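Local coordinates for predicted protease of the collagenase family (Methanopyrus kandleri, PDB 5D88), which binds zinc and, as a TIM-barrel member of peptidase family U32, probably cleaves peptide bonds, at residues Asp197-Glu203 / Met228-Val232; Phe202-Phe207 / Asn223-Pro227. All blocks are in the same frame, centred on the assembly; numbering follows the deposited sequence.

Interaction 1: residues Asp197-Glu203 / Met228-Val232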
loop_
_atom_site.group_PDB
_atom_site.type_symbol
_atom_site.label_atom_id
_atom_site.label_comp_id
_atom_site.label_asym_id
_atom_site.label_seq_id
_atom_site.Cartn_x
_atom_site.Cartn_y
_atom_site.Cartn_z
ATOM N N ASP A 197 -10.628 2.253 4.275
ATOM C CA ASP A 197 -11.237 2.590 3.000
ATOM C C ASP A 197 -10.817 1.558 1.958
ATOM O O ASP A 197 -9.626 1.251 1.830
ATOM C CB ASP A 197 -10.797 4.012 2.589
ATOM C CG ASP A 197 -11.321 4.459 1.241
ATOM O OD1 ASP A 197 -10.821 3.991 0.208
ATOM O OD2 ASP A 197 -12.209 5.339 1.216
ATOM N N PRO A 198 -11.738 1.044 1.163
ATOM C CA PRO A 198 -11.380 -0.100 0.304
ATOM C C PRO A 198 -10.267 0.159 -0.723
ATOM O O PRO A 198 -9.546 -0.775 -1.080
ATOM C CB PRO A 198 -12.706 -0.429 -0.388
ATOM C CG PRO A 198 -13.504 0.884 -0.339
ATOM C CD PRO A 198 -13.161 1.425 1.028
ATOM N N VAL A 199 -10.102 1.376 -1.232
ATOM C CA VAL A 199 -9.162 1.610 -2.324
ATOM C C VAL A 199 -8.118 2.671 -1.988
ATOM O O VAL A 199 -7.269 2.971 -2.831
ATOM C CB VAL A 199 -9.891 1.946 -3.641
ATOM C CG1 VAL A 199 -10.999 0.938 -3.916
ATOM C CG2 VAL A 199 -10.433 3.291 -3.626
ATOM N N ALA A 200 -8.109 3.202 -0.758
ATOM C CA ALA A 200 -7.203 4.304 -0.435
ATOM C C ALA A 200 -5.743 3.935 -0.680
ATOM O O ALA A 200 -4.971 4.767 -1.158
ATOM C CB ALA A 200 -7.412 4.750 1.012
ATOM N N PHE A 201 -5.339 2.719 -0.295
ATOM C CA PHE A 201 -3.986 2.197 -0.528
ATOM C C PHE A 201 -3.528 2.463 -1.966
ATOM O O PHE A 201 -2.447 3.021 -2.216
ATOM C CB PHE A 201 -4.112 0.707 -0.149
ATOM C CG PHE A 201 -3.033 -0.226 -0.555
ATOM C CD1 PHE A 201 -1.732 0.132 -0.743
ATOM C CD2 PHE A 201 -3.358 -1.588 -0.569
ATOM C CE1 PHE A 201 -0.766 -0.861 -1.071
ATOM C CE2 PHE A 201 -2.456 -2.549 -0.876
ATOM C CZ PHE A 201 -1.141 -2.197 -1.124
ATOM N N PHE A 202 -4.382 2.112 -2.924
ATOM C CA PHE A 202 -4.025 2.203 -4.326
ATOM C C PHE A 202 -4.043 3.650 -4.799
ATOM O O PHE A 202 -3.191 4.061 -5.593
ATOM C CB PHE A 202 -4.992 1.340 -5.139
ATOM C CG PHE A 202 -5.002 -0.098 -4.689
ATOM C CD1 PHE A 202 -4.024 -0.973 -5.139
ATOM C CD2 PHE A 202 -5.946 -0.553 -3.780
ATOM C CE1 PHE A 202 -3.998 -2.282 -4.715
ATOM C CE2 PHE A 202 -5.926 -1.874 -3.331
ATOM C CZ PHE A 202 -4.952 -2.741 -3.800
ATOM N N GLU A 203 -5.015 4.426 -4.320
ATOM C CA GLU A 203 -5.129 5.813 -4.742
ATOM C C GLU A 203 -3.982 6.650 -4.196
ATOM O O GLU A 203 -3.459 7.523 -4.898
ATOM C CB GLU A 203 -6.478 6.371 -4.317
ATOM C CG GLU A 203 -6.757 7.756 -4.872
ATOM C CD GLU A 203 -8.155 8.235 -4.570
ATOM O OE1 GLU A 203 -8.742 7.792 -3.563
ATOM O OE2 GLU A 203 -8.662 9.069 -5.344
ATOM N N MET A 228 -15.072 5.335 -7.710
ATOM C CA MET A 228 -15.308 4.007 -7.144
ATOM C C MET A 228 -16.085 4.011 -5.836
ATOM O O MET A 228 -16.821 3.049 -5.576
ATOM C CB MET A 228 -13.978 3.293 -6.922
ATOM C CG MET A 228 -13.362 2.786 -8.185
ATOM S SD MET A 228 -11.920 1.754 -7.797
ATOM C CE MET A 228 -11.342 1.405 -9.446
ATOM N N ARG A 229 -15.935 5.023 -4.979
ATOM C CA ARG A 229 -16.607 4.955 -3.685
ATOM C C ARG A 229 -16.643 6.328 -3.034
ATOM O O ARG A 229 -16.018 7.282 -3.501
ATOM C CB ARG A 229 -15.916 3.949 -2.741
ATOM C CG ARG A 229 -14.718 4.494 -1.956
ATOM C CD ARG A 229 -13.610 4.925 -2.835
ATOM N NE ARG A 229 -12.365 5.182 -2.089
ATOM C CZ ARG A 229 -11.337 5.891 -2.558
ATOM N NH1 ARG A 229 -11.397 6.471 -3.755
ATOM N NH2 ARG A 229 -10.259 6.045 -1.825
ATOM N N GLU A 230 -17.380 6.390 -1.923
ATOM C CA GLU A 230 -17.346 7.510 -0.990
ATOM C C GLU A 230 -16.196 7.271 -0.024
ATOM O O GLU A 230 -16.196 6.282 0.719
ATOM C CB GLU A 230 -18.674 7.629 -0.229
ATOM C CG GLU A 230 -18.793 8.833 0.718
ATOM C CD GLU A 230 -18.847 10.190 -0.012
ATOM O OE1 GLU A 230 -19.150 10.218 -1.228
ATOM O OE2 GLU A 230 -18.585 11.232 0.636
ATOM N N ARG A 231 -15.197 8.144 -0.068
ATOM C CA ARG A 231 -14.009 7.935 0.743
ATOM C C ARG A 231 -14.346 7.899 2.232
ATOM O O ARG A 231 -15.184 8.656 2.720
ATOM C CB ARG A 231 -12.983 9.029 0.443
ATOM C CG ARG A 231 -12.389 8.908 -0.962
ATOM C CD ARG A 231 -11.131 9.747 -1.148
ATOM N NE ARG A 231 -10.701 9.730 -2.543
ATOM C CZ ARG A 231 -11.284 10.460 -3.478
ATOM N NH1 ARG A 231 -12.268 11.277 -3.137
ATOM N NH2 ARG A 231 -10.899 10.380 -4.734
ATOM N N VAL A 232 -13.660 7.029 2.973
ATOM C CA VAL A 232 -13.937 6.862 4.406
ATOM C C VAL A 232 -13.063 7.869 5.143
ATOM O O VAL A 232 -11.945 7.555 5.600
ATOM C CB VAL A 232 -13.714 5.426 4.876
ATOM C CG1 VAL A 232 -14.156 5.259 6.339
ATOM C CG2 VAL A 232 -14.505 4.446 3.961
#
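Asp197 and Val232 bring the two backbones closest, 5.2 Å between their CA atoms, and the gap widens to 8.2 Å between the CA atoms of Val199 and Met228. Asp197 can serve both segments because it is a short acid with two acceptors. Its OD1 closes an Asx turn on the backbone N of Val199, the residue at the N-cap of the next helix, while Asp197 OD2 uses its anti lone pair to take the backbone N of Val232 at 2.8 Å. Arg229 meets Asp197 OD1 side-on, NE at 3.0 Å from the syn side and NH2 from above the carboxylate plane. The end of the same guanidinium turns NH1 and NH2 together onto OE1 of Glu203. Glu203 reaches this far because its CG is anti to the backbone N (chi1 -173°) and the chain stays extended. Arg231 takes the same carboxylate side-on and nearly coplanar, NE on Glu203 OE1 and NH2 on OE2 at 2.7 Å, and its CG lies over one face of the Arg229 guanidinium. An alanine in place of Arg229 would probably leave Asp197 and Glu203 without the cation they share. Met228 SD adds apolar packing against Val199 CG1. The contact joins the start of helix 200-213 to the chain leading into strand 233-234, with Ala200 and Arg231 touching Ile193 of strand 192-193, and His153 and Pro123 of the second subunit against Pro198 and Val199.

Interaction 2: residues Phe202-Phe207 / Asn223-Pro227; sequences FERNLF and NPYEP. With ACT (acetate ion), chain C.
Tyr225 lies against the side of the helix at Phe202 and Glu203. CB of Tyr225 lies 4.0 Å from both CB and CG of Glu203, packing along the acid's aliphatic stem. The ring then leaves with CG anti to the carbonyl carbon (chi1 -53°), which lays one face along the helix backbone. Tyr225 CD2 approaches Glu203 CA at 3.7 Å, and CE2 has Phe202 O beside it. Leu206 CD2 touches the ring at its edge, 4.0 Å from CD2 of Tyr225; leucine suits this place because that one methyl can touch Pro224 CD and the Asn223 side chain as well. Farther out, CE1 and CZ meet Phe202 CB, an off-centre CH-pi contact 4.2 Å from that CB to the ring centroid. At the tip, Tyr225 OH accepts from a water at 3.0 Å, and the same water donates to Phe202 O at 2.8 Å; the hydroxyl also hydrogen-bonds Asp122 of the second subunit. A tyrosine thus offers an apolar face to the helix and a polar end to the dimer interface.

Asn223 makes the polar link of this contact. Its ND2 donates to the anti lone pair of Glu203 OE2 at 2.8 Å, nearly in the amide plane, and stands at the edge of the Phe207 ring; the same OE2 is also salt-bridged to Arg231. Asn223 OD1 accepts from Tyr225 N, which lies above the carbonyl plane. Arg204 NH2 hydrogen-bonds O of an acetate, probably from the crystallisation liquor, at 2.9 Å, with a weak bond from NE to OXT. The arrangement is a type I beta turn that begins with an Asx turn, packed against helix 200-213 of the TIM barrel, the helix that also carries the zinc ligand His209.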
loop_
_atom_site.group_PDB
_atom_site.type_symbol
_atom_site.label_atom_id
_atom_site.label_comp_id
_atom_site.label_asym_id
_atom_site.label_seq_id
_atom_site.Cartn_x
_atom_site.Cartn_y
_atom_site.Cartn_z
ATOM N N PHE A 202 -4.382 2.112 -2.924
ATOM C CA PHE A 202 -4.025 2.203 -4.326
ATOM C C PHE A 202 -4.043 3.650 -4.799
ATOM O O PHE A 202 -3.191 4.061 -5.593
ATOM C CB PHE A 202 -4.992 1.340 -5.139
ATOM C CG PHE A 202 -5.002 -0.098 -4.689
ATOM C CD1 PHE A 202 -4.024 -0.973 -5.139
ATOM C CD2 PHE A 202 -5.946 -0.553 -3.780
ATOM C CE1 PHE A 202 -3.998 -2.282 -4.715
ATOM C CE2 PHE A 202 -5.926 -1.874 -3.331
ATOM C CZ PHE A 202 -4.952 -2.741 -3.800
ATOM N N GLU A 203 -5.015 4.426 -4.320
ATOM C CA GLU A 203 -5.129 5.813 -4.742
ATOM C C GLU A 203 -3.982 6.650 -4.196
ATOM O O GLU A 203 -3.459 7.523 -4.898
ATOM C CB GLU A 203 -6.478 6.371 -4.317
ATOM C CG GLU A 203 -6.757 7.756 -4.872
ATOM C CD GLU A 203 -8.155 8.235 -4.570
ATOM O OE1 GLU A 203 -8.742 7.792 -3.563
ATOM O OE2 GLU A 203 -8.662 9.069 -5.344
ATOM N N ARG A 204 -3.554 6.379 -2.962
ATOM C CA ARG A 204 -2.404 7.084 -2.412
ATOM C C ARG A 204 -1.109 6.693 -3.105
ATOM O O ARG A 204 -0.231 7.540 -3.280
ATOM C CB ARG A 204 -2.306 6.828 -0.920
ATOM C CG ARG A 204 -3.423 7.445 -0.135
ATOM C CD ARG A 204 -3.088 7.241 1.274
ATOM N NE ARG A 204 -4.002 7.888 2.181
ATOM C CZ ARG A 204 -4.434 7.324 3.297
ATOM N NH1 ARG A 204 -4.054 6.087 3.635
ATOM N NH2 ARG A 204 -5.236 7.998 4.082
ATOM N N ASN A 205 -0.980 5.432 -3.535
ATOM C CA ASN A 205 0.158 5.057 -4.372
ATOM C C ASN A 205 0.165 5.887 -5.650
ATOM O O ASN A 205 1.218 6.367 -6.088
ATOM C CB ASN A 205 0.099 3.565 -4.723
ATOM C CG ASN A 205 0.567 2.641 -3.593
ATOM O OD1 ASN A 205 1.199 3.053 -2.612
ATOM N ND2 ASN A 205 0.298 1.349 -3.779
ATOM N N LEU A 206 -1.005 6.048 -6.271
ATOM C CA LEU A 206 -1.112 6.829 -7.499
ATOM C C LEU A 206 -0.678 8.273 -7.271
ATOM O O LEU A 206 0.122 8.818 -8.033
ATOM C CB LEU A 206 -2.545 6.789 -8.028
ATOM C CG LEU A 206 -2.806 7.585 -9.319
ATOM C CD1 LEU A 206 -2.060 7.000 -10.504
ATOM C CD2 LEU A 206 -4.330 7.665 -9.571
ATOM N N PHE A 207 -1.218 8.927 -6.241
ATOM C CA PHE A 207 -0.829 10.319 -6.026
ATOM C C PHE A 207 0.647 10.445 -5.628
ATOM O O PHE A 207 1.276 11.462 -5.919
ATOM C CB PHE A 207 -1.727 10.970 -4.979
ATOM C CG PHE A 207 -2.983 11.536 -5.533
ATOM C CD1 PHE A 207 -4.002 10.700 -5.940
ATOM C CD2 PHE A 207 -3.134 12.906 -5.674
ATOM C CE1 PHE A 207 -5.184 11.217 -6.454
ATOM C CE2 PHE A 207 -4.323 13.451 -6.191
ATOM C CZ PHE A 207 -5.345 12.600 -6.591
ATOM N N ASN A 223 -8.332 9.958 -12.848
ATOM C CA ASN A 223 -8.162 9.207 -11.606
ATOM C C ASN A 223 -9.162 8.061 -11.593
ATOM O O ASN A 223 -10.357 8.306 -11.406
ATOM C CB ASN A 223 -8.367 10.094 -10.384
ATOM C CG ASN A 223 -8.244 9.309 -9.065
ATOM O OD1 ASN A 223 -8.034 8.101 -9.065
ATOM N ND2 ASN A 223 -8.347 10.007 -7.950
ATOM N N PRO A 224 -8.741 6.815 -11.794
ATOM C CA PRO A 224 -9.719 5.723 -11.901
ATOM C C PRO A 224 -10.380 5.368 -10.585
ATOM O O PRO A 224 -11.416 4.684 -10.590
ATOM C CB PRO A 224 -8.882 4.560 -12.439
ATOM C CG PRO A 224 -7.490 4.853 -11.971
ATOM C CD PRO A 224 -7.356 6.346 -11.954
ATOM N N TYR A 225 -9.803 5.791 -9.471
ATOM C CA TYR A 225 -10.317 5.491 -8.144
ATOM C C TYR A 225 -11.369 6.495 -7.707
ATOM O O TYR A 225 -12.177 6.182 -6.829
ATOM C CB TYR A 225 -9.138 5.449 -7.142
ATOM C CG TYR A 225 -8.044 4.510 -7.592
ATOM C CD1 TYR A 225 -8.278 3.148 -7.733
ATOM C CD2 TYR A 225 -6.789 4.982 -7.927
ATOM C CE1 TYR A 225 -7.288 2.289 -8.207
ATOM C CE2 TYR A 225 -5.804 4.112 -8.394
ATOM C CZ TYR A 225 -6.072 2.778 -8.534
ATOM O OH TYR A 225 -5.094 1.925 -8.996
ATOM N N GLU A 226 -11.418 7.671 -8.340
ATOM C CA GLU A 226 -12.352 8.715 -7.912
ATOM C C GLU A 226 -13.811 8.267 -7.988
ATOM O O GLU A 226 -14.551 8.469 -7.006
ATOM C CB GLU A 226 -12.062 9.972 -8.746
ATOM C CG GLU A 226 -13.067 11.132 -8.705
ATOM C CD GLU A 226 -13.137 11.906 -7.392
ATOM O OE1 GLU A 226 -12.118 12.096 -6.686
ATOM O OE2 GLU A 226 -14.264 12.372 -7.099
ATOM N N PRO A 227 -14.293 7.658 -9.073
ATOM C CA PRO A 227 -15.708 7.244 -9.126
ATOM C C PRO A 227 -16.049 5.989 -8.330
ATOM O O PRO A 227 -17.230 5.607 -8.286
ATOM C CB PRO A 227 -15.942 6.998 -10.617
ATOM C CG PRO A 227 -14.612 6.812 -11.213
ATOM C CD PRO A 227 -13.601 7.466 -10.355
HETATM C C ACT C . -5.856 11.491 3.131
HETATM O O ACT C . -5.966 10.833 4.194
HETATM O OXT ACT C . -5.084 11.019 2.265
HETATM C CH3 ACT C . -6.636 12.756 2.900
HETATM O O HOH W 1 -2.435 2.611 -7.885
#

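Both interactions are largely buried, yet they lie at the periphery of the chain, where the second subunit also packs, rather than in the barrel core. Each uses helix 200-213 on one side and the loop ahead of strand 233-234 on the other, and interaction 2 is nested inside the loop that interaction 1 closes. Interaction 1, at the start of the helix, is dominated by charge; interaction 2, a turn farther along and nearer the zinc, relies mainly on aromatic and apolar packing with one direct hydrogen bond, from an asparagine amide to a carboxylate. Glu203 belongs to both, and Arg231 of 228-232 adds a salt bridge to Glu226 of 223-227, 2.9 Å from NH2 to OE1, making the polar groups continuous.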